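Local structure of lantibiotic dehydratase (5EHK) at residues A[203-207]-A[208-212]; A[231-234]-A[235-239]; A[415-418]-A[419-423]; A[877-880]-A[881-885]; A[908-911]-A[912-915]. The protein probably dehydrates serine and threonine residues of the NAI-107 precursor peptide in a reaction that depends on glutamyl-tRNA. One frame throughout, in Å; residues are numbered along the deposited sequence.

Overall arrangement
Followed from the N terminus, the five contacts come in series; each is local, between adjoining stretches of chain, and none nests in or crosses another. Contact 1 is a beta hairpin, and contact 2 leads from the next strand of the same three-stranded sheet through an N-cap into a helix; their centres lie 10 Å apart and their backbones meet at I209 and A231. Contact 3 is the turn from helix 407-417 to strand 423-424. In the C-terminal part of the dehydratase, contact 4 is a pi-type turn within helix 875-895 and contact 5 a 3-10 turn before helix 920-942. Contacts 3 and 5 approach to about 7 Å between nearest atoms without touching, while contacts 1 and 4 both meet the second subunit.

Contact 1: residues A[203-207]-A[208-212]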
loop_
_atom_site.group_PDB
_atom_site.type_symbol
_atom_site.label_atom_id
_atom_site.label_comp_id
_atom_site.label_asym_id
_atom_site.label_seq_id
_atom_site.Cartn_x
_atom_site.Cartn_y
_atom_site.Cartn_z
ATOM N N THR A 203 -30.182 10.937 8.570
ATOM C CA THR A 203 -29.777 9.896 9.496
ATOM C C THR A 203 -29.895 10.476 10.903
ATOM O O THR A 203 -29.550 11.651 11.134
ATOM C CB THR A 203 -28.356 9.320 9.184
ATOM O OG1 THR A 203 -27.546 9.336 10.370
ATOM C CG2 THR A 203 -27.653 10.100 8.045
ATOM N N VAL A 204 -30.447 9.662 11.807
ATOM C CA VAL A 204 -30.686 10.019 13.209
ATOM C C VAL A 204 -29.489 9.772 14.124
ATOM O O VAL A 204 -29.054 8.639 14.284
ATOM C CB VAL A 204 -31.837 9.184 13.766
ATOM C CG1 VAL A 204 -32.017 9.434 15.251
ATOM C CG2 VAL A 204 -33.094 9.485 13.016
ATOM N N ARG A 205 -28.971 10.815 14.756
ATOM C CA ARG A 205 -27.870 10.625 15.698
ATOM C C ARG A 205 -28.217 11.208 17.056
ATOM O O ARG A 205 -28.234 12.428 17.233
ATOM C CB ARG A 205 -26.589 11.249 15.175
ATOM C CG ARG A 205 -25.982 10.459 14.056
ATOM C CD ARG A 205 -24.728 11.103 13.504
ATOM N NE ARG A 205 -24.062 10.137 12.659
ATOM C CZ ARG A 205 -24.012 10.226 11.333
ATOM N NH1 ARG A 205 -24.557 11.265 10.709
ATOM N NH2 ARG A 205 -23.390 9.285 10.627
ATOM N N GLY A 206 -28.508 10.326 18.006
ATOM C CA GLY A 206 -28.860 10.734 19.352
ATOM C C GLY A 206 -30.189 11.454 19.333
ATOM O O GLY A 206 -31.194 10.880 18.931
ATOM N N ASP A 207 -30.173 12.725 19.725
ATOM C CA ASP A 207 -31.357 13.577 19.713
ATOM C C ASP A 207 -31.323 14.568 18.556
ATOM O O ASP A 207 -32.101 15.519 18.521
ATOM C CB ASP A 207 -31.411 14.386 20.993
ATOM C CG ASP A 207 -30.220 15.308 21.120
ATOM O OD1 ASP A 207 -29.078 14.817 20.903
ATOM O OD2 ASP A 207 -30.424 16.517 21.375
ATOM N N ARG A 208 -30.416 14.348 17.613
ATOM C CA ARG A 208 -30.302 15.231 16.459
ATOM C C ARG A 208 -30.668 14.511 15.174
ATOM O O ARG A 208 -30.477 13.284 15.040
ATOM C CB ARG A 208 -28.880 15.749 16.317
ATOM C CG ARG A 208 -28.315 16.401 17.558
ATOM C CD ARG A 208 -27.434 17.575 17.179
ATOM N NE ARG A 208 -27.874 18.727 17.949
ATOM C CZ ARG A 208 -28.035 19.948 17.460
ATOM N NH1 ARG A 208 -27.764 20.204 16.189
ATOM N NH2 ARG A 208 -28.461 20.913 18.266
ATOM N N ILE A 209 -31.217 15.277 14.235
ATOM C CA ILE A 209 -31.402 14.810 12.867
ATOM C C ILE A 209 -30.247 15.366 11.992
ATOM O O ILE A 209 -29.912 16.556 12.040
ATOM C CB ILE A 209 -32.821 15.158 12.348
ATOM C CG1 ILE A 209 -33.144 14.377 11.078
ATOM C CG2 ILE A 209 -32.976 16.628 12.119
ATOM C CD1 ILE A 209 -33.193 12.877 11.300
ATOM N N VAL A 210 -29.598 14.487 11.235
ATOM C CA VAL A 210 -28.443 14.895 10.448
ATOM C C VAL A 210 -28.626 14.623 8.969
ATOM O O VAL A 210 -29.055 13.536 8.583
ATOM C CB VAL A 210 -27.138 14.233 10.958
ATOM C CG1 VAL A 210 -25.972 14.530 10.045
ATOM C CG2 VAL A 210 -26.813 14.719 12.369
ATOM N N LEU A 211 -28.341 15.639 8.157
ATOM C CA LEU A 211 -28.252 15.497 6.707
ATOM C C LEU A 211 -26.798 15.665 6.258
ATOM O O LEU A 211 -26.259 16.763 6.291
ATOM C CB LEU A 211 -29.139 16.527 5.996
ATOM C CG LEU A 211 -29.119 16.556 4.453
ATOM C CD1 LEU A 211 -29.626 15.239 3.923
ATOM C CD2 LEU A 211 -29.969 17.690 3.880
ATOM N N ASP A 212 -26.154 14.589 5.836
ATOM C CA ASP A 212 -24.808 14.737 5.298
ATOM C C ASP A 212 -24.930 15.286 3.868
ATOM O O ASP A 212 -25.768 14.827 3.088
ATOM C CB ASP A 212 -24.042 13.402 5.312
ATOM C CG ASP A 212 -23.929 12.790 6.722
ATOM O OD1 ASP A 212 -23.592 13.534 7.668
ATOM O OD2 ASP A 212 -24.177 11.564 6.890
HETATM O O HOH W 1 -24.646 8.329 7.534
HETATM O O HOH W 2 -28.657 18.406 21.041
#
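T203 N donates to V210 O over 2.8 Å, and at 174° this is the straightest of the four backbone bonds that close a two-stranded hairpin. V210 N returns a bond to T203 O. R205 and R208 form the second hydrogen-bonded antiparallel pair, R205 N giving to R208 O at 2.9 Å and R208 N giving to R205 O. Between them the chain reverses in a type II' beta turn, where G206 takes a positive phi of 67° that suits glycine. On the side of the hairpin shared by T203, R205, R208 and V210, the R205 chain runs extended from CG to NE. Its NH1 thereby passes beside V210 CG1 at 3.6 Å and reaches D212 OD2 at 3.8 Å, a long salt bridge. That carboxylate oxygen lies near the guanidinium plane, although the two flat groups are turned 45° apart. Stronger partners lie elsewhere: R205 NH2 pairs with D430, and D212 OD1 with R829 of the second subunit. The other side carries V204 and I209, which touch through V204 CG2 and I209 CD1 at 3.8 Å. At the turn D207 and R208 run side by side; a water gives to D207 OD2 at 2.6 Å and accepts from R208 NE at 3.2 Å. D207 OD2 also pairs with R232, and R208 NH1 with S230. Strand 208-212 is the middle of its three-stranded antiparallel sheet, with strand 203-205 along one edge and strand 228-232 along the other.

Contact 2: residues A[231-234]-A[235-239]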
loop_
_atom_site.group_PDB
_atom_site.type_symbol
_atom_site.label_atom_id
_atom_site.label_comp_id
_atom_site.label_asym_id
_atom_site.label_seq_id
_atom_site.Cartn_x
_atom_site.Cartn_y
_atom_site.Cartn_z
ATOM N N ALA A 231 -29.761 19.381 12.870
ATOM C CA ALA A 231 -30.911 19.957 13.566
ATOM C C ALA A 231 -31.255 19.138 14.811
ATOM O O ALA A 231 -31.058 17.929 14.817
ATOM C CB ALA A 231 -32.101 20.012 12.634
ATOM N N ARG A 232 -31.757 19.779 15.865
ATOM C CA ARG A 232 -32.247 19.023 17.016
ATOM C C ARG A 232 -33.561 18.317 16.667
ATOM O O ARG A 232 -34.467 18.912 16.080
ATOM C CB ARG A 232 -32.448 19.913 18.242
ATOM C CG ARG A 232 -32.966 19.148 19.466
ATOM C CD ARG A 232 -33.235 20.045 20.669
ATOM N NE ARG A 232 -32.065 20.852 21.038
ATOM C CZ ARG A 232 -31.125 20.490 21.918
ATOM N NH1 ARG A 232 -31.199 19.318 22.545
ATOM N NH2 ARG A 232 -30.109 21.311 22.177
ATOM N N ARG A 233 -33.673 17.048 17.053
ATOM C CA ARG A 233 -34.840 16.239 16.691
ATOM C C ARG A 233 -35.897 16.231 17.800
ATOM O O ARG A 233 -36.016 15.287 18.567
ATOM C CB ARG A 233 -34.408 14.816 16.349
ATOM C CG ARG A 233 -35.523 13.905 15.887
ATOM C CD ARG A 233 -34.950 12.543 15.494
ATOM N NE ARG A 233 -35.999 11.605 15.109
ATOM C CZ ARG A 233 -36.474 10.679 15.930
ATOM N NH1 ARG A 233 -35.995 10.607 17.158
ATOM N NH2 ARG A 233 -37.431 9.854 15.536
ATOM N N SER A 234 -36.657 17.309 17.875
ATOM C CA SER A 234 -37.718 17.451 18.860
ATOM C C SER A 234 -38.885 16.554 18.476
ATOM O O SER A 234 -38.877 15.978 17.396
ATOM C CB SER A 234 -38.166 18.917 18.898
ATOM O OG SER A 234 -38.576 19.358 17.611
ATOM N N PRO A 235 -39.883 16.411 19.365
ATOM C CA PRO A 235 -41.047 15.594 19.015
ATOM C C PRO A 235 -41.835 16.126 17.828
ATOM O O PRO A 235 -42.429 15.338 17.100
ATOM C CB PRO A 235 -41.908 15.637 20.277
ATOM C CG PRO A 235 -40.999 15.962 21.364
ATOM C CD PRO A 235 -39.859 16.751 20.800
ATOM N N VAL A 236 -41.883 17.444 17.662
ATOM C CA VAL A 236 -42.630 18.040 16.544
ATOM C C VAL A 236 -41.908 17.756 15.229
ATOM O O VAL A 236 -42.523 17.364 14.232
ATOM C CB VAL A 236 -42.776 19.551 16.679
ATOM C CG1 VAL A 236 -43.927 20.023 15.784
ATOM C CG2 VAL A 236 -43.040 19.916 18.118
ATOM N N VAL A 237 -40.602 18.018 15.248
ATOM C CA VAL A 237 -39.688 17.701 14.158
ATOM C C VAL A 237 -39.766 16.225 13.740
ATOM O O VAL A 237 -39.847 15.930 12.544
ATOM C CB VAL A 237 -38.225 18.099 14.529
ATOM C CG1 VAL A 237 -37.203 17.384 13.653
ATOM C CG2 VAL A 237 -38.038 19.615 14.480
ATOM N N ALA A 238 -39.776 15.307 14.710
ATOM C CA ALA A 238 -39.817 13.875 14.393
ATOM C C ALA A 238 -41.153 13.434 13.788
ATOM O O ALA A 238 -41.176 12.604 12.859
ATOM C CB ALA A 238 -39.498 13.047 15.609
ATOM N N GLU A 239 -42.248 14.010 14.293
ATOM C CA GLU A 239 -43.595 13.731 13.783
ATOM C C GLU A 239 -43.753 14.202 12.342
ATOM O O GLU A 239 -44.419 13.551 11.523
ATOM C CB GLU A 239 -44.649 14.413 14.659
ATOM C CG GLU A 239 -46.083 14.047 14.302
ATOM C CD GLU A 239 -46.493 12.694 14.841
ATOM O OE1 GLU A 239 -45.788 12.177 15.730
ATOM O OE2 GLU A 239 -47.502 12.133 14.361
#
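S234 offers both of its oxygens to the first turn of helix 235-243. Its carbonyl O accepts from A238 N at 2.9 Å with an N-H...O angle of 154°, the first regular helical bond. Its hydroxyl OG accepts from V237 N at 3.4 Å; the bond is weak, though fairly straight at 159°. This reach depends on chi1 of 56°, which sets OG between the backbone N and the carbonyl carbon and so turns it toward the V237 amide. P235 has no N-H to satisfy, while its carbonyl O accepts from E239 N at 3.1 Å and carries the helical pattern onward. Ahead of the cap, S234 N makes a weak bond to R232 O at 3.3 Å, and the backbone of R233 bonds to D207. The extended R233 side chain lies beside the helix, where A238 CB sits over one face of the guanidinium near its rim, 3.8 Å from NH2. V237 CG1 lies 4.0 Å from R233 CA, and the same valine packs on M275 of helix 267-278. Strand 228-232 thus passes into the helix through a serine N-cap followed by proline in the first helical position, a familiar helix-start motif.

Contact 3: residues A[415-418]-A[419-423]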
loop_
_atom_site.group_PDB
_atom_site.type_symbol
_atom_site.label_atom_id
_atom_site.label_comp_id
_atom_site.label_asym_id
_atom_site.label_seq_id
_atom_site.Cartn_x
_atom_site.Cartn_y
_atom_site.Cartn_z
ATOM N N GLU A 415 -16.454 -9.832 6.259
ATOM C CA GLU A 415 -15.755 -9.957 7.521
ATOM C C GLU A 415 -16.657 -9.578 8.704
ATOM O O GLU A 415 -16.684 -10.263 9.728
ATOM C CB GLU A 415 -14.471 -9.100 7.480
ATOM C CG GLU A 415 -13.710 -8.951 8.787
ATOM C CD GLU A 415 -12.684 -10.067 8.990
ATOM O OE1 GLU A 415 -12.908 -11.186 8.457
ATOM O OE2 GLU A 415 -11.663 -9.827 9.688
ATOM N N ARG A 416 -17.420 -8.496 8.551
ATOM C CA ARG A 416 -18.258 -8.016 9.650
ATOM C C ARG A 416 -19.627 -8.682 9.761
ATOM O O ARG A 416 -20.141 -8.871 10.856
ATOM C CB ARG A 416 -18.445 -6.515 9.562
ATOM C CG ARG A 416 -19.530 -6.011 10.456
ATOM C CD ARG A 416 -19.383 -4.525 10.666
ATOM N NE ARG A 416 -20.329 -4.024 11.658
ATOM C CZ ARG A 416 -20.329 -2.769 12.082
ATOM N NH1 ARG A 416 -19.436 -1.926 11.564
ATOM N NH2 ARG A 416 -21.221 -2.350 12.979
ATOM N N TYR A 417 -20.226 -9.045 8.638
ATOM C CA TYR A 417 -21.616 -9.456 8.672
ATOM C C TYR A 417 -21.833 -10.875 8.237
ATOM O O TYR A 417 -22.894 -11.447 8.499
ATOM C CB TYR A 417 -22.415 -8.558 7.763
ATOM C CG TYR A 417 -22.408 -7.110 8.159
ATOM C CD1 TYR A 417 -23.100 -6.675 9.280
ATOM C CD2 TYR A 417 -21.757 -6.165 7.386
ATOM C CE1 TYR A 417 -23.149 -5.349 9.619
ATOM C CE2 TYR A 417 -21.797 -4.827 7.734
ATOM C CZ TYR A 417 -22.493 -4.435 8.859
ATOM O OH TYR A 417 -22.530 -3.112 9.222
ATOM N N GLY A 418 -20.856 -11.419 7.516
ATOM C CA GLY A 418 -21.017 -12.732 6.931
ATOM C C GLY A 418 -21.941 -12.722 5.720
ATOM O O GLY A 418 -22.352 -11.668 5.212
ATOM N N ALA A 419 -22.313 -13.917 5.284
ATOM C CA ALA A 419 -23.049 -14.091 4.049
ATOM C C ALA A 419 -24.528 -14.434 4.262
ATOM O O ALA A 419 -25.197 -14.876 3.329
ATOM C CB ALA A 419 -22.377 -15.155 3.211
ATOM N N ASP A 420 -25.040 -14.264 5.478
ATOM C CA ASP A 420 -26.461 -14.533 5.718
ATOM C C ASP A 420 -27.170 -13.385 6.382
ATOM O O ASP A 420 -28.063 -13.594 7.190
ATOM C CB ASP A 420 -26.673 -15.783 6.559
ATOM C CG ASP A 420 -26.102 -17.017 5.910
ATOM O OD1 ASP A 420 -26.737 -17.516 4.953
ATOM O OD2 ASP A 420 -25.034 -17.494 6.366
ATOM N N ARG A 421 -26.784 -12.167 6.036
ATOM C CA ARG A 421 -27.326 -11.018 6.720
ATOM C C ARG A 421 -27.452 -9.866 5.752
ATOM O O ARG A 421 -26.580 -9.664 4.916
ATOM C CB ARG A 421 -26.417 -10.630 7.883
ATOM C CG ARG A 421 -26.834 -9.339 8.564
ATOM C CD ARG A 421 -26.473 -9.307 10.031
ATOM N NE ARG A 421 -26.819 -8.015 10.598
ATOM C CZ ARG A 421 -26.073 -7.350 11.471
ATOM N NH1 ARG A 421 -24.926 -7.879 11.892
ATOM N NH2 ARG A 421 -26.487 -6.164 11.927
ATOM N N ALA A 422 -28.566 -9.151 5.825
ATOM C CA ALA A 422 -28.729 -7.959 5.016
ATOM C C ALA A 422 -28.689 -6.773 5.952
ATOM O O ALA A 422 -29.175 -6.853 7.076
ATOM C CB ALA A 422 -30.029 -7.997 4.250
ATOM N N VAL A 423 -28.102 -5.674 5.505
ATOM C CA VAL A 423 -28.011 -4.512 6.356
ATOM C C VAL A 423 -28.727 -3.398 5.632
ATOM O O VAL A 423 -28.467 -3.161 4.469
ATOM C CB VAL A 423 -26.539 -4.139 6.596
ATOM C CG1 VAL A 423 -26.428 -2.906 7.469
ATOM C CG2 VAL A 423 -25.785 -5.301 7.223
HETATM O O HOH W 3 -23.578 -10.743 11.441
HETATM O O HOH W 4 -24.809 -11.236 3.571
#
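The Y417 ring is met on a face by V423 and at its edge by R421. V423 CG2 stands over the centre of the ring, 3.6 Å from the centroid and 13° off the ring normal, which is the geometry of a CH-pi contact. The opposite face is taken by R416 CG, 3.5 Å above the ring plane, so aliphatic carbon sandwiches the ring. R421 approaches quite differently. Its guanidinium stands at 86° to the ring, with NH1 near the ring plane and 3.4 Å from Y417 CD1; the tyrosine therefore turns an edge to the guanidinium face, and no cation-pi stack results. R421 CG lies anti to the backbone N (chi1 174°), and the chain beyond is extended, which carries the guanidinium to the ring edge at CD1. These side chains fold together because the chain turns back on itself where helix 407-417 gives way to strand 423-424: G418 is the first residue to leave helical angles, with a positive phi, and V423 already bonds to V613 of the neighbouring strand. No direct hydrogen bond crosses the turn, but water does. One molecule gives to Y417 O at 3.1 Å and accepts from R421 NH1 at 3.2 Å, lying at the edge of the guanidinium plane. A second lies 3.0 Å from G418 O and 2.7 Å from R421 O, though its two protons cannot serve every acceptor within reach.

Contact 4: residues A[877-880]-A[881-885]; sequences KLWA and GLLPE
A wide, pi-type turn interrupts the alpha-helical pattern of helix 875-895, and the backbone bonds between K877 and L883 define it. K877 O accepts from L882 N, five residues on, at 2.8 Å and 162°. The same oxygen receives only a weak bond from G881 N, at 3.1 Å and a bent 130°. L878 O repeats the wide spacing by accepting from L883 N at 2.8 Å, so two successive carbonyls are served from five residues ahead. P884 comes next and has no N-H to give to the turn before; its ring CG lies 3.8 Å from A880 O, and the helix kinks here. The side chains that span the turn are apolar. L878 and L882 run alongside each other in one direction, with CD1 of L878 4.1 Å from CD2 of L882. W879 and L883 pass at a slant. With L883 CG anti to its own backbone N (chi1 -180°), the leucine reaches back along the helix and sets CD2 3.8 Å from W879 CE3. L878, W879 and L882 all touch L820 of strand 819-824, tying the helix to the sheet. W879 and L883 also pack on L883 and W879 of the second subunit, and A880 meets its counterpart there, which makes this turn part of the dimer interface. The two bonds from the fifth residue ahead mark a pi-type turn in this helix, and the proline at 884, without an N-H, accounts for the kink that follows it.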
loop_
_atom_site.group_PDB
_atom_site.type_symbol
_atom_site.label_atom_id
_atom_site.label_comp_id
_atom_site.label_asym_id
_atom_site.label_seq_id
_atom_site.Cartn_x
_atom_site.Cartn_y
_atom_site.Cartn_z
ATOM N N LYS A 877 -17.959 -7.613 41.751
ATOM C CA LYS A 877 -16.802 -8.466 41.975
ATOM C C LYS A 877 -15.800 -8.308 40.824
ATOM O O LYS A 877 -14.583 -8.223 41.046
ATOM C CB LYS A 877 -17.245 -9.928 42.118
ATOM C CG LYS A 877 -17.970 -10.258 43.421
ATOM C CD LYS A 877 -18.450 -11.696 43.415
ATOM C CE LYS A 877 -18.940 -12.146 44.771
ATOM N NZ LYS A 877 -19.379 -13.566 44.689
ATOM N N LEU A 878 -16.326 -8.243 39.601
ATOM C CA LEU A 878 -15.495 -8.129 38.409
ATOM C C LEU A 878 -14.713 -6.809 38.425
ATOM O O LEU A 878 -13.483 -6.803 38.409
ATOM C CB LEU A 878 -16.364 -8.229 37.147
ATOM C CG LEU A 878 -16.067 -9.319 36.104
ATOM C CD1 LEU A 878 -15.910 -10.732 36.678
ATOM C CD2 LEU A 878 -17.148 -9.321 35.056
ATOM N N TRP A 879 -15.423 -5.691 38.497
ATOM C CA TRP A 879 -14.787 -4.394 38.319
ATOM C C TRP A 879 -14.153 -3.760 39.543
ATOM O O TRP A 879 -13.276 -2.917 39.405
ATOM C CB TRP A 879 -15.772 -3.429 37.686
ATOM C CG TRP A 879 -16.157 -3.893 36.357
ATOM C CD1 TRP A 879 -17.164 -4.749 36.054
ATOM C CD2 TRP A 879 -15.530 -3.545 35.119
ATOM N NE1 TRP A 879 -17.215 -4.961 34.697
ATOM C CE2 TRP A 879 -16.220 -4.232 34.098
ATOM C CE3 TRP A 879 -14.453 -2.717 34.774
ATOM C CZ2 TRP A 879 -15.876 -4.113 32.754
ATOM C CZ3 TRP A 879 -14.116 -2.601 33.448
ATOM C CH2 TRP A 879 -14.823 -3.297 32.450
ATOM N N ALA A 880 -14.564 -4.146 40.740
ATOM C CA ALA A 880 -13.969 -3.518 41.915
ATOM C C ALA A 880 -13.011 -4.458 42.631
ATOM O O ALA A 880 -12.168 -4.030 43.429
ATOM C CB ALA A 880 -15.038 -3.023 42.858
ATOM N N GLY A 881 -13.133 -5.744 42.326
ATOM C CA GLY A 881 -12.308 -6.751 42.964
ATOM C C GLY A 881 -11.285 -7.336 42.016
ATOM O O GLY A 881 -10.081 -7.195 42.237
ATOM N N LEU A 882 -11.770 -7.976 40.954
ATOM C CA LEU A 882 -10.910 -8.664 40.003
ATOM C C LEU A 882 -10.050 -7.718 39.200
ATOM O O LEU A 882 -8.852 -7.938 39.075
ATOM C CB LEU A 882 -11.720 -9.525 39.045
ATOM C CG LEU A 882 -10.882 -10.154 37.930
ATOM C CD1 LEU A 882 -9.815 -11.064 38.533
ATOM C CD2 LEU A 882 -11.782 -10.940 36.976
ATOM N N LEU A 883 -10.654 -6.673 38.648
ATOM C CA LEU A 883 -9.911 -5.780 37.760
ATOM C C LEU A 883 -8.632 -5.195 38.353
ATOM O O LEU A 883 -7.596 -5.206 37.693
ATOM C CB LEU A 883 -10.786 -4.653 37.236
ATOM C CG LEU A 883 -9.991 -3.743 36.315
ATOM C CD1 LEU A 883 -9.610 -4.511 35.060
ATOM C CD2 LEU A 883 -10.864 -2.587 35.973
ATOM N N PRO A 884 -8.686 -4.706 39.600
ATOM C CA PRO A 884 -7.440 -4.129 40.104
ATOM C C PRO A 884 -6.397 -5.174 40.479
ATOM O O PRO A 884 -5.204 -4.859 40.444
ATOM C CB PRO A 884 -7.896 -3.358 41.344
ATOM C CG PRO A 884 -9.349 -3.121 41.125
ATOM C CD PRO A 884 -9.830 -4.348 40.456
ATOM N N GLU A 885 -6.806 -6.391 40.809
ATOM C CA GLU A 885 -5.806 -7.419 41.071
ATOM C C GLU A 885 -5.091 -7.744 39.762
ATOM O O GLU A 885 -3.863 -7.771 39.702
ATOM C CB GLU A 885 -6.428 -8.668 41.702
ATOM C CG GLU A 885 -5.435 -9.810 41.860
ATOM C CD GLU A 885 -5.947 -10.975 42.708
ATOM O OE1 GLU A 885 -7.109 -10.915 43.192
ATOM O OE2 GLU A 885 -5.181 -11.965 42.857
#

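Contact 5: residues A[908-911]-A[912-915]; sequences DPEY and ERYG
R913 N bonds to E910 O at 3.1 Å and Y914 N to Y911 O at 2.7 Å, two successive links across three residues that define a short 3-10 turn. Both are bent, near 137°, and both donors stand above the carbonyl plane. The turn lies in the loop between strand 902-905 and helix 920-942. On one side E910 and R913 run together, their carboxylate and guanidinium planes 23° apart. E910 OE2 rests against R913 CD at 3.2 Å, with R913 NE farther off at 4.0 Å. No N-H points at this oxygen, so any attraction is probably electrostatic only and the pair is not a salt bridge; R913 NH2 uses S1076. In E912, CG set between the backbone N and the carbonyl carbon, with a bend at chi2 (-80°), brings OE2 near E910 CB. A water there gives to E912 OE1 at 3.1 Å and, weakly, to P909 O at 3.4 Å. The tyrosines join the turn to the helices nearby: Y911 OH bonds to E924, and the Y914 ring meets F927 edge-to-face while touching helix 1068-1085. Y914 turns its ring edge to the start of the turn, with E910 O in the ring plane and 3.7 Å from Y914 CD2.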
loop_
_atom_site.group_PDB
_atom_site.type_symbol
_atom_site.label_atom_id
_atom_site.label_comp_id
_atom_site.label_asym_id
_atom_site.label_seq_id
_atom_site.Cartn_x
_atom_site.Cartn_y
_atom_site.Cartn_z
ATOM N N ASP A 908 -18.764 -8.560 22.133
ATOM C CA ASP A 908 -19.991 -8.893 21.417
ATOM C C ASP A 908 -20.024 -10.371 21.081
ATOM O O ASP A 908 -19.477 -10.754 20.065
ATOM C CB ASP A 908 -20.105 -8.071 20.127
ATOM C CG ASP A 908 -21.372 -8.406 19.321
ATOM O OD1 ASP A 908 -22.313 -9.018 19.893
ATOM O OD2 ASP A 908 -21.432 -8.039 18.117
ATOM N N PRO A 909 -20.673 -11.197 21.926
ATOM C CA PRO A 909 -20.769 -12.650 21.699
ATOM C C PRO A 909 -21.589 -12.973 20.454
ATOM O O PRO A 909 -22.672 -12.418 20.271
ATOM C CB PRO A 909 -21.517 -13.152 22.939
ATOM C CG PRO A 909 -22.343 -11.983 23.367
ATOM C CD PRO A 909 -21.510 -10.763 23.057
ATOM N N GLU A 910 -21.071 -13.833 19.591
ATOM C CA GLU A 910 -21.775 -14.147 18.355
ATOM C C GLU A 910 -22.416 -15.547 18.403
ATOM O O GLU A 910 -21.996 -16.462 17.690
ATOM C CB GLU A 910 -20.844 -13.993 17.150
ATOM C CG GLU A 910 -19.430 -14.544 17.369
ATOM C CD GLU A 910 -18.436 -14.044 16.327
ATOM O OE1 GLU A 910 -18.615 -12.910 15.811
ATOM O OE2 GLU A 910 -17.476 -14.793 16.021
ATOM N N TYR A 911 -23.417 -15.719 19.260
ATOM C CA TYR A 911 -24.009 -17.036 19.466
ATOM C C TYR A 911 -24.626 -17.618 18.206
ATOM O O TYR A 911 -24.750 -18.832 18.087
ATOM C CB TYR A 911 -25.034 -16.972 20.575
ATOM C CG TYR A 911 -24.394 -16.687 21.903
ATOM C CD1 TYR A 911 -23.258 -17.380 22.310
ATOM C CD2 TYR A 911 -24.896 -15.702 22.736
ATOM C CE1 TYR A 911 -22.671 -17.124 23.512
ATOM C CE2 TYR A 911 -24.301 -15.426 23.940
ATOM C CZ TYR A 911 -23.192 -16.139 24.331
ATOM O OH TYR A 911 -22.605 -15.859 25.554
ATOM N N GLU A 912 -25.000 -16.759 17.263
ATOM C CA GLU A 912 -25.549 -17.221 15.990
ATOM C C GLU A 912 -24.606 -18.191 15.245
ATOM O O GLU A 912 -25.071 -19.168 14.664
ATOM C CB GLU A 912 -26.033 -16.053 15.106
ATOM C CG GLU A 912 -24.975 -14.996 14.757
ATOM C CD GLU A 912 -24.721 -13.985 15.888
ATOM O OE1 GLU A 912 -25.484 -13.993 16.884
ATOM O OE2 GLU A 912 -23.757 -13.186 15.782
ATOM N N ARG A 913 -23.294 -17.957 15.294
ATOM C CA ARG A 913 -22.348 -18.940 14.754
ATOM C C ARG A 913 -22.444 -20.275 15.511
ATOM O O ARG A 913 -22.066 -21.329 14.986
ATOM C CB ARG A 913 -20.899 -18.456 14.827
ATOM C CG ARG A 913 -20.564 -17.230 14.008
ATOM C CD ARG A 913 -19.087 -16.896 14.178
ATOM N NE ARG A 913 -18.237 -17.960 13.646
ATOM C CZ ARG A 913 -17.644 -17.915 12.452
ATOM N NH1 ARG A 913 -17.779 -16.839 11.689
ATOM N NH2 ARG A 913 -16.889 -18.930 12.029
ATOM N N TYR A 914 -22.920 -20.231 16.751
ATOM C CA TYR A 914 -22.930 -21.431 17.582
ATOM C C TYR A 914 -24.332 -21.890 17.980
ATOM O O TYR A 914 -24.562 -22.278 19.128
ATOM C CB TYR A 914 -22.054 -21.229 18.822
ATOM C CG TYR A 914 -20.628 -20.945 18.455
ATOM C CD1 TYR A 914 -19.674 -21.951 18.439
ATOM C CD2 TYR A 914 -20.240 -19.665 18.092
ATOM C CE1 TYR A 914 -18.370 -21.670 18.085
ATOM C CE2 TYR A 914 -18.953 -19.374 17.738
ATOM C CZ TYR A 914 -18.022 -20.371 17.729
ATOM O OH TYR A 914 -16.733 -20.058 17.372
ATOM N N GLY A 915 -25.277 -21.830 17.047
ATOM C CA GLY A 915 -26.574 -22.419 17.306
ATOM C C GLY A 915 -27.591 -21.538 18.010
ATOM O O GLY A 915 -28.708 -21.982 18.277
HETATM O O HOH W 5 -26.004 -12.976 19.744
#